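Local coordinates for CalG4 (Micromonospora echinospora, PDB 3IA7), which belongs to the GT-B clan and folds into two Rossmann-like domains, each built round a parallel sheet, at residues A93-L98 with R117-R122. Numbering follows the deposited sequence.
Sequences AAEEAL and RLLAAR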
ATOM      1  N   ALA A  93     -20.440  16.564 -15.518  1.00 12.37           N
ATOM      2  CA  ALA A  93     -19.012  16.599 -15.915  1.00 13.40           C
ATOM      3  C   ALA A  93     -18.682  15.415 -16.809  1.00 13.09           C
ATOM      4  O   ALA A  93     -17.958  15.567 -17.771  1.00 14.00           O
ATOM      5  CB  ALA A  93     -18.097  16.519 -14.711  1.00 12.91           C
ATOM      6  N   ALA A  94     -19.154  14.234 -16.429  1.00 11.88           N
ATOM      7  CA  ALA A  94     -18.887  12.990 -17.172  1.00 12.28           C
ATOM      8  C   ALA A  94     -19.532  13.053 -18.568  1.00 11.55           C
ATOM      9  O   ALA A  94     -18.887  12.716 -19.559  1.00 11.88           O
ATOM     10  CB  ALA A  94     -19.437  11.820 -16.436  1.00 12.27           C
ATOM     11  N   GLU A  95     -20.778  13.522 -18.634  1.00 11.16           N
ATOM     12  CA  GLU A  95     -21.461  13.651 -19.951  1.00 13.11           C
ATOM     13  C   GLU A  95     -20.785  14.660 -20.879  1.00 14.46           C
ATOM     14  O   GLU A  95     -20.566  14.383 -22.065  1.00 12.49           O
ATOM     15  CB  GLU A  95     -22.911  13.997 -19.746  1.00 13.45           C
ATOM     16  CG  GLU A  95     -23.680  12.815 -19.095  1.00 15.20           C
ATOM     17  CD  GLU A  95     -25.187  12.991 -19.186  1.00 19.57           C
ATOM     18  OE1 GLU A  95     -25.659  13.639 -20.117  1.00 19.51           O
ATOM     19  OE2 GLU A  95     -25.934  12.425 -18.386  1.00 18.48           O
ATOM     20  N   GLU A  96     -20.412  15.809 -20.324  1.00 15.52           N
ATOM     21  CA  GLU A  96     -19.733  16.843 -21.094  1.00 16.47           C
ATOM     22  C   GLU A  96     -18.389  16.300 -21.619  1.00 16.24           C
ATOM     23  O   GLU A  96     -18.073  16.463 -22.799  1.00 16.47           O
ATOM     24  CB  GLU A  96     -19.545  18.111 -20.234  1.00 18.22           C
ATOM     25  CG  GLU A  96     -18.929  19.337 -20.958  1.00 21.74           C
ATOM     26  CD  GLU A  96     -17.491  19.111 -21.378  0.50 28.87           C
ATOM     27  OE1 GLU A  96     -16.634  18.721 -20.545  0.50 29.91           O
ATOM     28  OE2 GLU A  96     -17.191  19.326 -22.583  0.50 36.48           O
ATOM     29  N   ALA A  97     -17.619  15.646 -20.754  1.00 14.90           N
ATOM     30  CA  ALA A  97     -16.303  15.123 -21.111  1.00 16.40           C
ATOM     31  C   ALA A  97     -16.301  13.953 -22.097  1.00 16.42           C
ATOM     32  O   ALA A  97     -15.443  13.900 -22.972  1.00 15.97           O
ATOM     33  CB  ALA A  97     -15.497  14.746 -19.885  1.00 15.33           C
ATOM     34  N   LEU A  98     -17.230  13.031 -21.952  1.00 16.77           N
ATOM     35  CA  LEU A  98     -17.267  11.878 -22.837  1.00 20.03           C
ATOM     36  C   LEU A  98     -18.082  12.174 -24.114  1.00 21.41           C
ATOM     37  O   LEU A  98     -17.793  11.639 -25.195  1.00 22.51           O
ATOM     38  CB  LEU A  98     -17.792  10.658 -22.090  1.00 19.49           C
ATOM     39  CG  LEU A  98     -16.852   9.908 -21.143  1.00 21.80           C
ATOM     40  CD1 LEU A  98     -15.786   9.180 -21.875  1.00 22.32           C
ATOM     41  CD2 LEU A  98     -16.194  10.817 -20.059  1.00 23.34           C
ATOM     42  N   ARG A 117     -25.817   5.532 -12.147  1.00 10.32           N
ATOM     43  CA  ARG A 117     -26.907   4.796 -12.782  1.00 10.83           C
ATOM     44  C   ARG A 117     -27.551   5.602 -13.941  1.00 11.12           C
ATOM     45  O   ARG A 117     -27.939   5.025 -14.947  1.00 10.55           O
ATOM     46  CB  ARG A 117     -27.956   4.405 -11.744  1.00 11.30           C
ATOM     47  CG  ARG A 117     -27.414   3.413 -10.706  1.00 11.80           C
ATOM     48  CD  ARG A 117     -28.555   2.886  -9.855  1.00 13.27           C
ATOM     49  NE  ARG A 117     -29.509   2.171 -10.699  1.00 13.34           N
ATOM     50  CZ  ARG A 117     -30.797   2.029 -10.418  1.00 15.33           C
ATOM     51  NH1 ARG A 117     -31.292   2.492  -9.283  1.00 13.08           N
ATOM     52  NH2 ARG A 117     -31.577   1.404 -11.277  1.00 14.44           N
ATOM     53  N   LEU A 118     -27.628   6.923 -13.797  1.00 11.01           N
ATOM     54  CA  LEU A 118     -28.147   7.761 -14.908  1.00 11.83           C
ATOM     55  C   LEU A 118     -27.192   7.791 -16.149  1.00 12.01           C
ATOM     56  O   LEU A 118     -27.641   7.776 -17.276  1.00 11.98           O
ATOM     57  CB  LEU A 118     -28.534   9.167 -14.402  1.00 11.80           C
ATOM     58  CG  LEU A 118     -29.730   9.136 -13.373  1.00 11.87           C
ATOM     59  CD1 LEU A 118     -30.026  10.612 -12.969  1.00 11.26           C
ATOM     60  CD2 LEU A 118     -30.999   8.453 -13.981  1.00 12.36           C
ATOM     61  N   LEU A 119     -25.883   7.834 -15.909  1.00 12.00           N
ATOM     62  CA  LEU A 119     -24.856   7.767 -16.971  1.00 13.13           C
ATOM     63  C   LEU A 119     -25.021   6.472 -17.704  1.00 12.10           C
ATOM     64  O   LEU A 119     -25.076   6.443 -18.952  1.00 13.40           O
ATOM     65  CB  LEU A 119     -23.451   7.851 -16.340  1.00 12.55           C
ATOM     66  CG  LEU A 119     -22.973   9.248 -15.907  1.00 10.93           C
ATOM     67  CD1 LEU A 119     -21.574   9.066 -15.258  1.00 10.57           C
ATOM     68  CD2 LEU A 119     -22.862  10.233 -17.102  1.00 10.67           C
ATOM     69  N   ALA A 120     -25.159   5.399 -16.936  1.00 12.55           N
ATOM     70  CA  ALA A 120     -25.349   4.051 -17.488  1.00 12.54           C
ATOM     71  C   ALA A 120     -26.642   3.952 -18.323  1.00 12.82           C
ATOM     72  O   ALA A 120     -26.631   3.348 -19.389  1.00 13.25           O
ATOM     73  CB  ALA A 120     -25.363   3.006 -16.343  1.00 12.45           C
ATOM     74  N   ALA A 121     -27.738   4.530 -17.846  1.00 12.15           N
ATOM     75  CA  ALA A 121     -28.969   4.567 -18.624  1.00 12.69           C
ATOM     76  C   ALA A 121     -28.824   5.371 -19.926  1.00 12.53           C
ATOM     77  O   ALA A 121     -29.160   4.878 -20.999  1.00 13.98           O
ATOM     78  CB  ALA A 121     -30.120   5.126 -17.762  1.00 11.84           C
ATOM     79  N   ARG A 122     -28.339   6.599 -19.832  1.00 12.50           N
ATOM     80  CA  ARG A 122     -28.244   7.469 -21.008  1.00 14.04           C
ATOM     81  C   ARG A 122     -27.256   6.903 -22.022  1.00 14.22           C
ATOM     82  O   ARG A 122     -27.535   6.880 -23.214  1.00 12.47           O
ATOM     83  CB  ARG A 122     -27.849   8.913 -20.677  1.00 12.19           C
ATOM     84  CG  ARG A 122     -27.694   9.803 -21.979  1.00 13.26           C
ATOM     85  CD  ARG A 122     -27.833  11.278 -21.609  1.00 14.17           C
ATOM     86  NE  ARG A 122     -29.175  11.587 -21.128  1.00 15.01           N
ATOM     87  CZ  ARG A 122     -29.494  12.703 -20.481  1.00 12.94           C
ATOM     88  NH1 ARG A 122     -28.566  13.658 -20.244  1.00 14.38           N
ATOM     89  NH2 ARG A 122     -30.733  12.857 -20.082  1.00 11.53           N
TER
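The carboxylate of E95 is gripped at both oxygens: OE1 accepts a hydrogen bond from NH1 of R122 at 2.9 Å, and OE2 is bonded to the hydroxyl of Y172. The R122 bond is also a salt bridge. It enters the syn lone pair of OE1, the one facing the other oxygen, and is moderately bent, with an N-H...O angle of 147°. The carboxylate and guanidinium planes stand 81° apart, and R122 NH1 is the one nitrogen of the arginine bonded to E95, with E95 OE2 farther from it at 3.4 Å. To reach it, R122 sets out with CG anti to its backbone N, bends at chi3 and crosses the glutamate chain at about a right angle. Y172 also makes a cation-pi contact with R122, so one tyrosine touches both members of the ion pair.

Beneath this polar layer the contact turns apolar. The extended chain of E95 runs over the end of L119, bringing its CG to 3.4 Å from L119 CD2. A94 CB meets L119 CD1 at 3.7 Å and CD2 of the same leucine at 3.8 Å. This is the familiar layering of helices laid on a sheet, with aliphatic groups inward and charges outward. Helix 75-98 and helix 113-123 lie side by side here, their local axes 11.0 Å apart and inclined at 37°, while L119 and L98 reach down to strand 6-10 of the seven-stranded parallel sheet and L118 packs against helix 159-170.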